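Rpb7-binding protein seb1 (Schizosaccharomyces pombe 972h-, PDB 5MDT) drives transcription termination by binding nascent RNA and RNA polymerase II, the latter probably through its CTD-interacting domain. Local coordinates at residues A[7-21]-A[46-60]. Sequence-based numbering, arbitrary orientation.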
loop_
_atom_site.group_PDB
_atom_site.type_symbol
_atom_site.label_atom_id
_atom_site.label_comp_id
_atom_site.label_asym_id
_atom_site.label_seq_id
_atom_site.Cartn_x
_atom_site.Cartn_y
_atom_site.Cartn_z
ATOM N N PHE A 7 -1.517 0.773 -15.458
ATOM C CA PHE A 7 -1.342 0.362 -14.059
ATOM C C PHE A 7 -1.963 -1.037 -13.827
ATOM O O PHE A 7 -1.290 -1.910 -13.267
ATOM C CB PHE A 7 -2.026 1.426 -13.169
ATOM C CG PHE A 7 -1.848 1.293 -11.670
ATOM C CD1 PHE A 7 -0.802 1.946 -11.016
ATOM C CD2 PHE A 7 -2.784 0.597 -10.901
ATOM C CE1 PHE A 7 -0.681 1.884 -9.622
ATOM C CE2 PHE A 7 -2.681 0.550 -9.513
ATOM C CZ PHE A 7 -1.622 1.185 -8.873
ATOM N N ASP A 8 -3.224 -1.251 -14.276
ATOM C CA ASP A 8 -3.897 -2.550 -14.117
ATOM C C ASP A 8 -3.153 -3.665 -14.879
ATOM O O ASP A 8 -3.089 -4.799 -14.390
ATOM C CB ASP A 8 -5.359 -2.461 -14.579
ATOM C CG ASP A 8 -6.225 -1.562 -13.714
ATOM O OD1 ASP A 8 -5.792 -1.224 -12.579
ATOM O OD2 ASP A 8 -7.341 -1.199 -14.166
ATOM N N GLY A 9 -2.594 -3.322 -16.045
ATOM C CA GLY A 9 -1.812 -4.243 -16.869
ATOM C C GLY A 9 -0.529 -4.695 -16.204
ATOM O O GLY A 9 -0.148 -5.866 -16.320
ATOM N N ILE A 10 0.150 -3.782 -15.483
ATOM C CA ILE A 10 1.363 -4.126 -14.712
ATOM C C ILE A 10 0.981 -5.082 -13.550
ATOM O O ILE A 10 1.680 -6.066 -13.303
ATOM C CB ILE A 10 2.097 -2.868 -14.188
ATOM C CG1 ILE A 10 2.641 -2.035 -15.378
ATOM C CG2 ILE A 10 3.251 -3.263 -13.220
ATOM C CD1 ILE A 10 2.967 -0.596 -15.049
ATOM N N LEU A 11 -0.128 -4.785 -12.869
ATOM C CA LEU A 11 -0.624 -5.643 -11.775
ATOM C C LEU A 11 -0.964 -7.052 -12.286
ATOM O O LEU A 11 -0.639 -8.046 -11.617
ATOM C CB LEU A 11 -1.827 -5.004 -11.055
ATOM C CG LEU A 11 -1.572 -3.696 -10.287
ATOM C CD1 LEU A 11 -2.890 -3.109 -9.779
ATOM C CD2 LEU A 11 -0.573 -3.886 -9.133
ATOM N N ASP A 12 -1.545 -7.144 -13.503
ATOM C CA ASP A 12 -1.829 -8.436 -14.159
ATOM C C ASP A 12 -0.555 -9.236 -14.374
ATOM O O ASP A 12 -0.539 -10.429 -14.071
ATOM C CB ASP A 12 -2.515 -8.221 -15.512
ATOM C CG ASP A 12 -3.983 -7.863 -15.403
ATOM O OD1 ASP A 12 -4.577 -8.081 -14.310
ATOM O OD2 ASP A 12 -4.549 -7.387 -16.408
ATOM N N SER A 13 0.519 -8.588 -14.887
ATOM C CA SER A 13 1.817 -9.259 -15.100
ATOM C C SER A 13 2.401 -9.734 -13.763
ATOM O O SER A 13 2.872 -10.869 -13.668
ATOM C CB SER A 13 2.807 -8.322 -15.786
ATOM O OG SER A 13 2.376 -7.993 -17.096
ATOM N N LEU A 14 2.330 -8.889 -12.725
ATOM C CA LEU A 14 2.856 -9.237 -11.394
ATOM C C LEU A 14 2.125 -10.434 -10.793
ATOM O O LEU A 14 2.750 -11.286 -10.150
ATOM C CB LEU A 14 2.772 -8.022 -10.462
ATOM C CG LEU A 14 3.554 -8.104 -9.153
ATOM C CD1 LEU A 14 5.089 -8.130 -9.408
ATOM C CD2 LEU A 14 3.204 -6.914 -8.273
ATOM N N GLU A 15 0.817 -10.522 -11.042
ATOM C CA GLU A 15 -0.002 -11.636 -10.558
ATOM C C GLU A 15 0.524 -12.983 -11.078
ATOM O O GLU A 15 0.505 -13.969 -10.338
ATOM C CB GLU A 15 -1.454 -11.448 -11.009
ATOM C CG GLU A 15 -2.428 -12.229 -10.155
ATOM C CD GLU A 15 -3.880 -12.059 -10.546
ATOM O OE1 GLU A 15 -4.196 -11.086 -11.269
ATOM O OE2 GLU A 15 -4.699 -12.917 -10.145
ATOM N N HIS A 16 1.024 -13.012 -12.326
ATOM C CA HIS A 16 1.542 -14.231 -12.958
ATOM C C HIS A 16 3.035 -14.513 -12.695
ATOM O O HIS A 16 3.509 -15.597 -13.045
ATOM C CB HIS A 16 1.233 -14.228 -14.463
ATOM C CG HIS A 16 -0.239 -14.173 -14.736
ATOM N ND1 HIS A 16 -0.863 -12.988 -15.087
ATOM C CD2 HIS A 16 -1.180 -15.140 -14.612
ATOM C CE1 HIS A 16 -2.148 -13.278 -15.202
ATOM N NE2 HIS A 16 -2.388 -14.557 -14.918
ATOM N N SER A 17 3.756 -13.583 -12.038
ATOM C CA SER A 17 5.175 -13.743 -11.686
ATOM C C SER A 17 5.357 -14.832 -10.604
ATOM O O SER A 17 4.381 -15.241 -9.968
ATOM C CB SER A 17 5.749 -12.411 -11.205
ATOM O OG SER A 17 5.327 -12.106 -9.886
ATOM N N LYS A 18 6.585 -15.302 -10.391
ATOM C CA LYS A 18 6.806 -16.330 -9.383
ATOM C C LYS A 18 6.675 -15.801 -7.945
ATOM O O LYS A 18 6.123 -16.503 -7.095
ATOM C CB LYS A 18 8.173 -17.029 -9.585
ATOM C CG LYS A 18 8.271 -17.778 -10.914
ATOM C CD LYS A 18 9.308 -18.900 -10.894
ATOM C CE LYS A 18 9.225 -19.723 -12.158
ATOM N NZ LYS A 18 10.059 -20.951 -12.077
ATOM N N THR A 19 7.169 -14.571 -7.675
ATOM C CA THR A 19 7.235 -14.016 -6.314
ATOM C C THR A 19 6.299 -12.880 -5.969
ATOM O O THR A 19 6.066 -12.640 -4.785
ATOM C CB THR A 19 8.665 -13.540 -6.002
ATOM O OG1 THR A 19 8.958 -12.354 -6.762
ATOM C CG2 THR A 19 9.719 -14.624 -6.236
ATOM N N GLY A 20 5.838 -12.140 -6.972
ATOM C CA GLY A 20 5.016 -10.960 -6.750
ATOM C C GLY A 20 5.794 -9.763 -6.232
ATOM O O GLY A 20 5.182 -8.755 -5.869
ATOM N N ILE A 21 7.152 -9.877 -6.155
ATOM C CA ILE A 21 8.015 -8.791 -5.698
ATOM C C ILE A 21 8.837 -8.300 -6.893
ATOM O O ILE A 21 9.587 -9.078 -7.486
ATOM C CB ILE A 21 8.903 -9.199 -4.481
ATOM C CG1 ILE A 21 8.024 -9.447 -3.226
ATOM C CG2 ILE A 21 9.967 -8.115 -4.205
ATOM C CD1 ILE A 21 8.533 -10.470 -2.295
ATOM N N SER A 46 -7.692 -0.268 -7.428
ATOM C CA SER A 46 -6.994 -1.311 -8.204
ATOM C C SER A 46 -5.951 -2.063 -7.337
ATOM O O SER A 46 -5.820 -3.280 -7.458
ATOM C CB SER A 46 -6.351 -0.714 -9.457
ATOM O OG SER A 46 -7.337 -0.497 -10.458
ATOM N N VAL A 47 -5.233 -1.354 -6.434
ATOM C CA VAL A 47 -4.290 -2.038 -5.532
ATOM C C VAL A 47 -5.090 -2.973 -4.586
ATOM O O VAL A 47 -4.659 -4.097 -4.323
ATOM C CB VAL A 47 -3.496 -0.985 -4.744
ATOM C CG1 VAL A 47 -2.661 -1.644 -3.633
ATOM C CG2 VAL A 47 -2.617 -0.180 -5.694
ATOM N N TYR A 48 -6.228 -2.499 -4.052
ATOM C CA TYR A 48 -7.052 -3.301 -3.156
ATOM C C TYR A 48 -7.497 -4.582 -3.891
ATOM O O TYR A 48 -7.317 -5.675 -3.363
ATOM C CB TYR A 48 -8.277 -2.476 -2.696
ATOM C CG TYR A 48 -9.265 -3.266 -1.851
ATOM C CD1 TYR A 48 -9.055 -3.451 -0.485
ATOM C CD2 TYR A 48 -10.342 -3.923 -2.439
ATOM C CE1 TYR A 48 -9.953 -4.189 0.295
ATOM C CE2 TYR A 48 -11.262 -4.640 -1.670
ATOM C CZ TYR A 48 -11.052 -4.787 -0.309
ATOM O OH TYR A 48 -11.971 -5.511 0.416
ATOM N N LYS A 49 -8.006 -4.451 -5.130
ATOM C CA LYS A 49 -8.496 -5.623 -5.901
ATOM C C LYS A 49 -7.350 -6.603 -6.180
ATOM O O LYS A 49 -7.502 -7.813 -5.953
ATOM C CB LYS A 49 -9.145 -5.177 -7.214
ATOM C CG LYS A 49 -10.512 -4.544 -6.942
ATOM C CD LYS A 49 -11.133 -3.910 -8.215
ATOM C CE LYS A 49 -11.506 -4.845 -9.348
ATOM N NZ LYS A 49 -12.481 -5.862 -8.949
ATOM N N TYR A 50 -6.186 -6.080 -6.563
ATOM C CA TYR A 50 -5.033 -6.956 -6.801
ATOM C C TYR A 50 -4.633 -7.681 -5.527
ATOM O O TYR A 50 -4.483 -8.906 -5.553
ATOM C CB TYR A 50 -3.824 -6.157 -7.362
ATOM C CG TYR A 50 -2.561 -7.006 -7.410
ATOM C CD1 TYR A 50 -2.406 -8.009 -8.364
ATOM C CD2 TYR A 50 -1.540 -6.828 -6.476
ATOM C CE1 TYR A 50 -1.266 -8.821 -8.389
ATOM C CE2 TYR A 50 -0.413 -7.661 -6.471
ATOM C CZ TYR A 50 -0.278 -8.641 -7.440
ATOM O OH TYR A 50 0.799 -9.490 -7.474
ATOM N N ALA A 51 -4.454 -6.939 -4.402
ATOM C CA ALA A 51 -4.010 -7.581 -3.147
ATOM C C ALA A 51 -4.952 -8.690 -2.701
ATOM O O ALA A 51 -4.514 -9.753 -2.267
ATOM C CB ALA A 51 -3.892 -6.547 -2.051
ATOM N N LYS A 52 -6.246 -8.467 -2.861
ATOM C CA LYS A 52 -7.227 -9.461 -2.392
ATOM C C LYS A 52 -7.254 -10.700 -3.284
ATOM O O LYS A 52 -7.399 -11.796 -2.762
ATOM C CB LYS A 52 -8.616 -8.796 -2.326
ATOM C CG LYS A 52 -8.754 -7.744 -1.202
ATOM C CD LYS A 52 -8.716 -8.336 0.243
ATOM C CE LYS A 52 -10.013 -9.023 0.591
ATOM N NZ LYS A 52 -9.984 -9.688 1.938
ATOM N N ARG A 53 -7.055 -10.557 -4.615
ATOM C CA ARG A 53 -7.101 -11.743 -5.502
ATOM C C ARG A 53 -5.769 -12.446 -5.655
ATOM O O ARG A 53 -5.731 -13.582 -6.114
ATOM C CB ARG A 53 -7.644 -11.388 -6.906
ATOM C CG ARG A 53 -6.677 -10.595 -7.791
ATOM C CD ARG A 53 -7.313 -10.192 -9.131
ATOM N NE ARG A 53 -6.276 -9.687 -10.041
ATOM C CZ ARG A 53 -6.075 -8.405 -10.324
ATOM N NH1 ARG A 53 -6.899 -7.474 -9.871
ATOM N NH2 ARG A 53 -5.075 -8.054 -11.132
ATOM N N ALA A 54 -4.678 -11.765 -5.328
ATOM C CA ALA A 54 -3.340 -12.281 -5.562
ATOM C C ALA A 54 -3.029 -13.600 -4.873
ATOM O O ALA A 54 -3.596 -13.875 -3.813
ATOM C CB ALA A 54 -2.306 -11.220 -5.177
ATOM N N PRO A 55 -2.133 -14.445 -5.450
ATOM C CA PRO A 55 -1.732 -15.684 -4.747
ATOM C C PRO A 55 -1.215 -15.373 -3.331
ATOM O O PRO A 55 -0.743 -14.261 -3.087
ATOM C CB PRO A 55 -0.562 -16.190 -5.597
ATOM C CG PRO A 55 -0.851 -15.683 -6.958
ATOM C CD PRO A 55 -1.386 -14.297 -6.717
ATOM N N VAL A 56 -1.255 -16.361 -2.409
ATOM C CA VAL A 56 -0.818 -16.175 -1.013
ATOM C C VAL A 56 0.632 -15.693 -0.890
ATOM O O VAL A 56 0.955 -14.921 0.016
ATOM C CB VAL A 56 -1.071 -17.433 -0.138
ATOM C CG1 VAL A 56 -2.565 -17.782 -0.088
ATOM C CG2 VAL A 56 -0.250 -18.623 -0.611
ATOM N N THR A 57 1.482 -16.101 -1.838
ATOM C CA THR A 57 2.901 -15.748 -1.883
ATOM C C THR A 57 3.095 -14.281 -2.316
ATOM O O THR A 57 4.186 -13.733 -2.150
ATOM C CB THR A 57 3.606 -16.660 -2.898
ATOM O OG1 THR A 57 2.929 -16.527 -4.149
ATOM C CG2 THR A 57 3.621 -18.159 -2.453
ATOM N N HIS A 58 2.048 -13.673 -2.919
ATOM C CA HIS A 58 2.088 -12.329 -3.497
ATOM C C HIS A 58 1.556 -11.195 -2.611
ATOM O O HIS A 58 1.644 -10.036 -3.013
ATOM C CB HIS A 58 1.312 -12.358 -4.835
ATOM C CG HIS A 58 2.036 -13.063 -5.948
ATOM N ND1 HIS A 58 2.716 -14.256 -5.740
ATOM C CD2 HIS A 58 2.103 -12.745 -7.263
ATOM C CE1 HIS A 58 3.208 -14.602 -6.925
ATOM N NE2 HIS A 58 2.862 -13.714 -7.875
ATOM N N LYS A 59 1.023 -11.507 -1.408
ATOM C CA LYS A 59 0.414 -10.465 -0.545
ATOM C C LYS A 59 1.464 -9.482 -0.051
ATOM O O LYS A 59 1.196 -8.270 0.008
ATOM C CB LYS A 59 -0.256 -11.126 0.696
ATOM C CG LYS A 59 -1.294 -12.217 0.398
ATOM C CD LYS A 59 -2.351 -11.779 -0.614
ATOM C CE LYS A 59 -3.484 -12.816 -0.547
ATOM N NZ LYS A 59 -4.708 -12.306 -1.219
ATOM N N LEU A 60 2.686 -9.985 0.229
ATOM C CA LEU A 60 3.750 -9.072 0.666
ATOM C C LEU A 60 4.088 -8.056 -0.414
ATOM O O LEU A 60 4.158 -6.864 -0.103
ATOM C CB LEU A 60 5.008 -9.824 1.116
ATOM C CG LEU A 60 6.167 -8.942 1.583
ATOM C CD1 LEU A 60 5.800 -8.137 2.829
ATOM C CD2 LEU A 60 7.411 -9.803 1.864
HETATM O O HOH W 1 -5.126 -5.579 -12.568
HETATM O O HOH W 2 2.487 -8.961 -5.462
#
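Y50 packs its ring against L11, L14 and E15 where two nearly parallel helices of the all-helical CTD-interacting domain, 4-16 and 40-53, run side by side, their local axes 13° apart. A tyrosine suits this place because its long flat ring fills the groove between the helices while its hydroxyl reaches polar partners beyond. Followed outward, Y50 CB meets L11 CD1 at 4.0 Å; the ring then carries L11 CD2 over one face and E15 CB at its edge, with CE1 3.4 Å from L11 O. At the tip, OH packs against L14 CG and donates to a water, which in turn donates to G20 O and H58 O, tying the loops after both helices together.

Alongside the ring, E15 has CG anti to its own backbone N (chi1 -159°), which lays the extended chain along the edge of Y50 and brings the carboxylate to R53. R53 grips it side-on, NE (2.8 Å) and NH2 both bonding to E15 OE1 from the same face, above the carboxylate plane. NH2 also forms a salt bridge with D12 OD1. An alanine at E15 would keep the CB contact with Y50 but would probably leave NE without its carboxylate mate and the guanidinium freer to turn, held by D12 through NH2. Two turns earlier along the helices, S46 OG donates to D8 OD1 on its syn side, and F7 presses its CZ against V47 CG2.

Beyond the helices, H58 fits as a flat plate with a polar edge: P55 CG covers one face, the G20 backbone the other. G20 can come so close because it has no side chain, its CA standing 3.6 Å from the ring centroid, while H58 NE2 donates a weak bond to S17 O at 3.0 Å.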